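Local coordinates for pectate lyase (Erwinia chrysanthemi, PDB 1RU4), which cleaves the alpha-1,4-linked polygalacturonate backbone of pectin by beta-elimination, at residues 45-50 with 75-80; 68-73 with 94-99. All coordinates share one frame; numbering follows the deposited sequence.

Interaction 1 (45-50 with 75-80); sequences VNPGEL and SGKDGA
Two type II beta turns, Asn46 to Glu49 and Lys77 to Ala80, lie one against the other on neighbouring coils of the right-handed parallel beta-helix, with Pro47 and Ala80 carrying most of the contact. CB and CG of Pro47 rest mostly on backbone, with Ala80 CB the apolar neighbour. Pro47 CB lies 3.4 Å from Ala80 O, and Pro47 CG reaches back along the chain to 3.6 Å from Ser75 O and 4.0 Å from Gly76 CA. Ala80 answers from the other side of the interface, its CB lying 3.8 Å from Gly48 N, alongside a backbone that has no side chain to intervene. Lys77 CG skirts Pro47 CB more loosely, at 4.4 Å, while the extended lysine chain runs on to the exposed surface. Each turn has glycine at its third position, Gly48 and Gly79, whose positive phi angles the type II geometry requires. The second turn is closed from both ends, because Lys77 N donates to Ala80 O and Ala80 N donates to Lys77 O, each at 2.9 Å. In the first, the extended Glu49 side chain reaches back across the turn: with CG anti to its carbonyl carbon (chi1 -59°), OE2 accepts from Asn46 N at 2.9 Å, the donor standing above the carboxylate plane. Tyr17 OH also bonds to this oxygen. Backbone bonds from Gly48 to Pro81 and from Glu49 to Tyr83 carry the pairing onward into parallel strands 50-53 and 82-86. The arrangement is that of a right-handed parallel beta-helix, in which successive coils pair through parallel strands and, here, their connecting turns meet at the surface.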
ATOM      1  N   VAL A  45     -23.134  15.730   1.238  1.00  9.14           N
ATOM      2  CA  VAL A  45     -22.984  14.605   0.316  1.00  8.12           C
ATOM      3  C   VAL A  45     -23.809  13.352   0.635  1.00  8.43           C
ATOM      4  O   VAL A  45     -23.943  12.953   1.792  1.00  9.78           O
ATOM      5  CB  VAL A  45     -21.490  14.226   0.141  1.00  7.97           C
ATOM      6  CG1 VAL A  45     -20.948  13.565   1.404  1.00  9.02           C
ATOM      7  CG2 VAL A  45     -21.300  13.347  -1.084  1.00 10.43           C
ATOM      8  N   ASN A  46     -24.356  12.743  -0.414  1.00  8.55           N
ATOM      9  CA  ASN A  46     -25.162  11.530  -0.300  1.00  8.79           C
ATOM     10  C   ASN A  46     -24.611  10.424  -1.203  1.00  8.59           C
ATOM     11  O   ASN A  46     -23.779  10.691  -2.073  1.00  8.31           O
ATOM     12  CB  ASN A  46     -26.621  11.843  -0.652  1.00  8.60           C
ATOM     13  CG  ASN A  46     -27.352  12.521   0.485  1.00  8.37           C
ATOM     14  OD1 ASN A  46     -27.287  12.068   1.626  1.00 10.82           O
ATOM     15  ND2 ASN A  46     -28.029  13.625   0.188  1.00  9.28           N
ATOM     16  N   PRO A  47     -25.052   9.166  -1.001  1.00  7.97           N
ATOM     17  CA  PRO A  47     -24.577   8.039  -1.816  1.00  8.86           C
ATOM     18  C   PRO A  47     -24.654   8.294  -3.319  1.00  9.24           C
ATOM     19  O   PRO A  47     -25.671   8.772  -3.828  1.00 11.24           O
ATOM     20  CB  PRO A  47     -25.508   6.905  -1.393  1.00  8.85           C
ATOM     21  CG  PRO A  47     -25.745   7.203   0.045  1.00 10.01           C
ATOM     22  CD  PRO A  47     -25.997   8.694   0.029  1.00  8.91           C
ATOM     23  N   GLY A  48     -23.555   8.004  -4.011  1.00  8.74           N
ATOM     24  CA  GLY A  48     -23.495   8.194  -5.450  1.00  8.54           C
ATOM     25  C   GLY A  48     -23.045   9.575  -5.890  1.00  9.46           C
ATOM     26  O   GLY A  48     -22.851   9.815  -7.083  1.00 11.40           O
ATOM     27  N   GLU A  49     -22.895  10.487  -4.934  1.00  8.01           N
ATOM     28  CA  GLU A  49     -22.477  11.852  -5.230  1.00  7.68           C
ATOM     29  C   GLU A  49     -20.975  12.035  -5.028  1.00  7.62           C
ATOM     30  O   GLU A  49     -20.308  11.165  -4.462  1.00  7.81           O
ATOM     31  CB  GLU A  49     -23.282  12.848  -4.392  1.00  9.71           C
ATOM     32  CG  GLU A  49     -24.786  12.740  -4.644  1.00 10.35           C
ATOM     33  CD  GLU A  49     -25.622  13.718  -3.840  1.00 11.66           C
ATOM     34  OE1 GLU A  49     -26.784  13.953  -4.237  1.00 13.17           O
ATOM     35  OE2 GLU A  49     -25.139  14.241  -2.815  1.00  9.34           O
ATOM     36  N   LEU A  50     -20.455  13.171  -5.483  1.00  7.42           N
ATOM     37  CA  LEU A  50     -19.015  13.410  -5.488  1.00  6.85           C
ATOM     38  C   LEU A  50     -18.568  14.732  -4.877  1.00  7.35           C
ATOM     39  O   LEU A  50     -19.053  15.804  -5.248  1.00  7.66           O
ATOM     40  CB  LEU A  50     -18.494  13.318  -6.930  1.00  6.91           C
ATOM     41  CG  LEU A  50     -17.124  13.897  -7.309  1.00  7.02           C
ATOM     42  CD1 LEU A  50     -15.990  13.106  -6.672  1.00  6.85           C
ATOM     43  CD2 LEU A  50     -16.981  13.889  -8.821  1.00  7.71           C
ATOM     44  N   SER A  75     -22.148   6.681   5.231  1.00  9.76           N
ATOM     45  CA  SER A  75     -21.925   5.543   4.349  1.00  9.68           C
ATOM     46  C   SER A  75     -22.553   5.701   2.974  1.00  9.95           C
ATOM     47  O   SER A  75     -23.623   6.298   2.826  1.00 10.97           O
ATOM     48  CB  SER A  75     -22.455   4.251   4.982  1.00  9.65           C
ATOM     49  OG  SER A  75     -21.712   3.883   6.132  1.00  8.30           O
ATOM     50  N   GLY A  76     -21.855   5.183   1.967  1.00  9.98           N
ATOM     51  CA  GLY A  76     -22.423   5.089   0.636  1.00 10.00           C
ATOM     52  C   GLY A  76     -23.164   3.764   0.561  1.00 11.31           C
ATOM     53  O   GLY A  76     -23.414   3.133   1.593  1.00 11.49           O
ATOM     54  N   LYS A  77     -23.506   3.333  -0.650  1.00 12.18           N
ATOM     55  CA  LYS A  77     -24.206   2.067  -0.862  1.00 13.07           C
ATOM     56  C   LYS A  77     -23.559   1.291  -2.001  1.00 13.01           C
ATOM     57  O   LYS A  77     -22.761   1.840  -2.760  1.00 12.09           O
ATOM     58  CB  LYS A  77     -25.676   2.318  -1.220  1.00 15.37           C
ATOM     59  CG  LYS A  77     -26.548   2.804  -0.080  1.00 19.02           C
ATOM     60  CD  LYS A  77     -27.983   2.979  -0.555  1.00 22.37           C
ATOM     61  CE  LYS A  77     -28.929   3.252   0.600  1.00 24.65           C
ATOM     62  NZ  LYS A  77     -30.338   3.396   0.133  1.00 26.64           N
ATOM     63  N   ASP A  78     -23.909   0.012  -2.119  1.00 13.51           N
ATOM     64  CA  ASP A  78     -23.422  -0.810  -3.221  1.00 15.90           C
ATOM     65  C   ASP A  78     -23.942  -0.210  -4.527  1.00 15.90           C
ATOM     66  O   ASP A  78     -25.150  -0.032  -4.697  1.00 17.44           O
ATOM     67  CB  ASP A  78     -23.912  -2.254  -3.068  1.00 18.24           C
ATOM     68  CG  ASP A  78     -23.366  -3.177  -4.147  1.00 21.65           C
ATOM     69  OD1 ASP A  78     -22.151  -3.116  -4.433  1.00 24.21           O
ATOM     70  OD2 ASP A  78     -24.154  -3.967  -4.706  1.00 26.49           O
ATOM     71  N   GLY A  79     -23.023   0.133  -5.425  1.00 15.17           N
ATOM     72  CA  GLY A  79     -23.404   0.753  -6.683  1.00 14.71           C
ATOM     73  C   GLY A  79     -23.578   2.259  -6.577  1.00 13.70           C
ATOM     74  O   GLY A  79     -23.864   2.929  -7.571  1.00 14.68           O
ATOM     75  N   ALA A  80     -23.406   2.792  -5.369  1.00 12.11           N
ATOM     76  CA  ALA A  80     -23.541   4.223  -5.124  1.00 11.44           C
ATOM     77  C   ALA A  80     -22.618   4.666  -3.993  1.00 10.33           C
ATOM     78  O   ALA A  80     -23.074   5.038  -2.910  1.00 10.01           O
ATOM     79  CB  ALA A  80     -24.991   4.563  -4.790  1.00 10.77           C
TER

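Interaction 2 (68-73 with 94-99); sequences NTITFN and FDFSFP
Asn68 and Phe96 meet at a corner of the parallel beta-helix, just before strand 70-72 and just after strand 92-95, and there the contact is tight. Asn68 ND2 donates to Phe96 O at 2.9 Å (N-H...O angle 157°), the acceptor lying in the plane of the amide. Pro61 O takes a second bond from the same nitrogen, so the amide is held in its rotation. Its chi1 of 60° sets CG between the backbone N and the carbonyl carbon, directing the amide toward Phe96 O. The Phe96 ring is bordered along one edge by Asn68, whose backbone O lies in the ring plane 3.5 Å from CE2. Ile70 CG1 continues that edge, 3.9 Å from Phe96 CE2, while Val124 and Phe110 also touch the buried ring. Packing slackens toward Phe94, where Ile70 CD1 comes no nearer than 4.4 Å to CD2. On the outer side, the CB of Thr69 points away from 94-99 and its hydroxyl bonds to Tyr108 O. Back on the packed side, Asn68 OD1 lies against the edge of the Phe98 ring, in its plane, 3.5 Å from Phe98 CE1.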
ATOM      1  N   ASN A  68      -6.822  16.159  15.703  1.00  6.13           N
ATOM      2  CA  ASN A  68      -7.525  16.964  14.700  1.00  6.29           C
ATOM      3  C   ASN A  68      -8.065  16.111  13.545  1.00  7.16           C
ATOM      4  O   ASN A  68      -8.275  16.597  12.429  1.00  7.30           O
ATOM      5  CB  ASN A  68      -6.620  18.093  14.184  1.00  6.31           C
ATOM      6  CG  ASN A  68      -5.346  17.582  13.533  1.00  7.20           C
ATOM      7  OD1 ASN A  68      -5.100  16.380  13.476  1.00  7.75           O
ATOM      8  ND2 ASN A  68      -4.531  18.504  13.031  1.00  6.51           N
ATOM      9  N   THR A  69      -8.340  14.852  13.868  1.00  5.00           N
ATOM     10  CA  THR A  69      -8.867  13.839  12.954  1.00  6.07           C
ATOM     11  C   THR A  69     -10.147  14.251  12.226  1.00  6.25           C
ATOM     12  O   THR A  69     -11.002  14.929  12.795  1.00  6.80           O
ATOM     13  CB  THR A  69      -9.189  12.551  13.751  1.00  4.60           C
ATOM     14  OG1 THR A  69      -8.019  12.120  14.453  1.00  6.45           O
ATOM     15  CG2 THR A  69      -9.681  11.430  12.838  1.00  5.67           C
ATOM     16  N   ILE A  70     -10.261  13.848  10.963  1.00  6.32           N
ATOM     17  CA  ILE A  70     -11.507  13.998  10.219  1.00  5.82           C
ATOM     18  C   ILE A  70     -12.144  12.611  10.177  1.00  6.60           C
ATOM     19  O   ILE A  70     -11.528  11.653   9.698  1.00  5.75           O
ATOM     20  CB  ILE A  70     -11.281  14.496   8.773  1.00  6.68           C
ATOM     21  CG1 ILE A  70     -10.657  15.892   8.785  1.00  7.47           C
ATOM     22  CG2 ILE A  70     -12.614  14.525   8.015  1.00  6.74           C
ATOM     23  CD1 ILE A  70     -10.336  16.432   7.399  1.00  8.63           C
ATOM     24  N   THR A  71     -13.355  12.499  10.712  1.00  6.69           N
ATOM     25  CA  THR A  71     -14.065  11.224  10.749  1.00  7.54           C
ATOM     26  C   THR A  71     -15.042  11.069   9.586  1.00  8.32           C
ATOM     27  O   THR A  71     -15.858  11.951   9.318  1.00  9.22           O
ATOM     28  CB  THR A  71     -14.830  11.042  12.080  1.00  7.77           C
ATOM     29  OG1 THR A  71     -13.898  10.999  13.168  1.00 10.33           O
ATOM     30  CG2 THR A  71     -15.642   9.747  12.071  1.00 10.49           C
ATOM     31  N   PHE A  72     -14.936   9.937   8.897  1.00  7.80           N
ATOM     32  CA  PHE A  72     -15.829   9.599   7.796  1.00  7.20           C
ATOM     33  C   PHE A  72     -16.786   8.517   8.295  1.00  8.25           C
ATOM     34  O   PHE A  72     -16.516   7.322   8.156  1.00  7.58           O
ATOM     35  CB  PHE A  72     -15.021   9.095   6.593  1.00  8.42           C
ATOM     36  CG  PHE A  72     -14.103  10.131   6.002  1.00  9.15           C
ATOM     37  CD1 PHE A  72     -12.915  10.477   6.642  1.00  6.96           C
ATOM     38  CD2 PHE A  72     -14.432  10.774   4.812  1.00  7.22           C
ATOM     39  CE1 PHE A  72     -12.074  11.451   6.108  1.00  7.76           C
ATOM     40  CE2 PHE A  72     -13.595  11.750   4.269  1.00  8.71           C
ATOM     41  CZ  PHE A  72     -12.414  12.088   4.919  1.00  7.59           C
ATOM     42  N   ASN A  73     -17.888   8.943   8.910  1.00  8.73           N
ATOM     43  CA  ASN A  73     -18.840   8.001   9.495  1.00  9.20           C
ATOM     44  C   ASN A  73     -20.076   7.739   8.643  1.00  8.52           C
ATOM     45  O   ASN A  73     -20.775   6.748   8.851  1.00  9.07           O
ATOM     46  CB  ASN A  73     -19.253   8.451  10.899  1.00 10.91           C
ATOM     47  CG  ASN A  73     -20.022   9.751  10.892  1.00 14.70           C
ATOM     48  OD1 ASN A  73     -19.583  10.742  10.311  1.00 13.44           O
ATOM     49  ND2 ASN A  73     -21.185   9.753  11.538  1.00 18.21           N
ATOM     50  N   PHE A  94      -4.079  16.520   2.119  1.00  4.97           N
ATOM     51  CA  PHE A  94      -4.598  16.905   3.430  1.00  5.66           C
ATOM     52  C   PHE A  94      -3.463  16.872   4.447  1.00  5.86           C
ATOM     53  O   PHE A  94      -2.948  15.803   4.790  1.00  5.52           O
ATOM     54  CB  PHE A  94      -5.738  15.974   3.857  1.00  6.01           C
ATOM     55  CG  PHE A  94      -6.996  16.154   3.048  1.00  6.62           C
ATOM     56  CD1 PHE A  94      -7.058  15.717   1.729  1.00  7.29           C
ATOM     57  CD2 PHE A  94      -8.111  16.778   3.602  1.00  7.23           C
ATOM     58  CE1 PHE A  94      -8.212  15.902   0.969  1.00  6.75           C
ATOM     59  CE2 PHE A  94      -9.271  16.967   2.851  1.00  7.17           C
ATOM     60  CZ  PHE A  94      -9.321  16.528   1.530  1.00  8.16           C
ATOM     61  N   ASP A  95      -3.063  18.060   4.896  1.00  4.75           N
ATOM     62  CA  ASP A  95      -1.942  18.230   5.816  1.00  5.36           C
ATOM     63  C   ASP A  95      -2.462  18.491   7.226  1.00  5.73           C
ATOM     64  O   ASP A  95      -3.040  19.544   7.496  1.00  6.54           O
ATOM     65  CB  ASP A  95      -1.083  19.410   5.338  1.00  5.45           C
ATOM     66  CG  ASP A  95       0.189  19.597   6.150  1.00  7.58           C
ATOM     67  OD1 ASP A  95       0.445  18.822   7.091  1.00  7.09           O
ATOM     68  OD2 ASP A  95       0.948  20.534   5.825  1.00 10.68           O
ATOM     69  N   PHE A  96      -2.236  17.533   8.121  1.00  5.59           N
ATOM     70  CA  PHE A  96      -2.713  17.639   9.498  1.00  5.31           C
ATOM     71  C   PHE A  96      -1.783  18.392  10.451  1.00  5.66           C
ATOM     72  O   PHE A  96      -2.025  18.456  11.657  1.00  5.72           O
ATOM     73  CB  PHE A  96      -3.114  16.262  10.027  1.00  5.68           C
ATOM     74  CG  PHE A  96      -4.379  15.734   9.402  1.00  5.26           C
ATOM     75  CD1 PHE A  96      -4.352  15.111   8.155  1.00  4.75           C
ATOM     76  CD2 PHE A  96      -5.607  15.907  10.039  1.00  5.33           C
ATOM     77  CE1 PHE A  96      -5.530  14.672   7.550  1.00  5.01           C
ATOM     78  CE2 PHE A  96      -6.789  15.472   9.443  1.00  5.07           C
ATOM     79  CZ  PHE A  96      -6.750  14.855   8.196  1.00  5.09           C
ATOM     80  N   SER A  97      -0.705  18.936   9.888  1.00  5.44           N
ATOM     81  CA  SER A  97       0.158  19.910  10.559  1.00  6.10           C
ATOM     82  C   SER A  97       0.933  19.547  11.829  1.00  6.77           C
ATOM     83  O   SER A  97       1.447  20.442  12.505  1.00  6.90           O
ATOM     84  CB  SER A  97      -0.645  21.189  10.825  1.00  7.94           C
ATOM     85  OG  SER A  97      -1.273  21.658   9.643  1.00  7.76           O
ATOM     86  N   PHE A  98       1.048  18.265  12.158  1.00  6.47           N
ATOM     87  CA  PHE A  98       1.785  17.892  13.363  1.00  5.53           C
ATOM     88  C   PHE A  98       3.291  18.093  13.250  1.00  5.81           C
ATOM     89  O   PHE A  98       3.893  17.758  12.229  1.00  5.49           O
ATOM     90  CB  PHE A  98       1.519  16.430  13.738  1.00  5.14           C
ATOM     91  CG  PHE A  98       0.370  16.250  14.678  1.00  4.71           C
ATOM     92  CD1 PHE A  98      -0.939  16.327  14.219  1.00  5.63           C
ATOM     93  CD2 PHE A  98       0.597  16.019  16.034  1.00  6.75           C
ATOM     94  CE1 PHE A  98      -2.011  16.181  15.097  1.00  6.21           C
ATOM     95  CE2 PHE A  98      -0.467  15.871  16.920  1.00  6.62           C
ATOM     96  CZ  PHE A  98      -1.775  15.953  16.450  1.00  4.79           C
ATOM     97  N   PRO A  99       3.912  18.712  14.272  1.00  5.90           N
ATOM     98  CA  PRO A  99       5.361  18.919  14.234  1.00  6.18           C
ATOM     99  C   PRO A  99       6.003  17.531  14.260  1.00  5.28           C
ATOM    100  O   PRO A  99       5.368  16.556  14.679  1.00  6.37           O
ATOM    101  CB  PRO A  99       5.630  19.668  15.539  1.00  7.77           C
ATOM    102  CG  PRO A  99       4.386  20.463  15.728  1.00  6.53           C
ATOM    103  CD  PRO A  99       3.313  19.440  15.402  1.00  7.24           C
TER

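Overall arrangement
Interactions 1 and 2 illustrate how a beta-helix is built from contacts between residues only a coil apart in sequence. Their segments alternate along the chain, 45-50, 68-73, 75-80 and 94-99, so each contact brackets one segment of the other. The centres lie about 22 Å apart, and the two contacts touch nowhere beyond the adjoining of 68-73 and 75-80 in sequence. Interaction 1 is a surface contact that leads into the parallel strand pair 50-53 and 82-86. Interaction 2, partly buried, joins the start of strand 70-72, outermost in a five-stranded parallel sheet, and the residues just before it to the turn leaving strand 92-95, which pairs with 56-59. Both lie in the early coils.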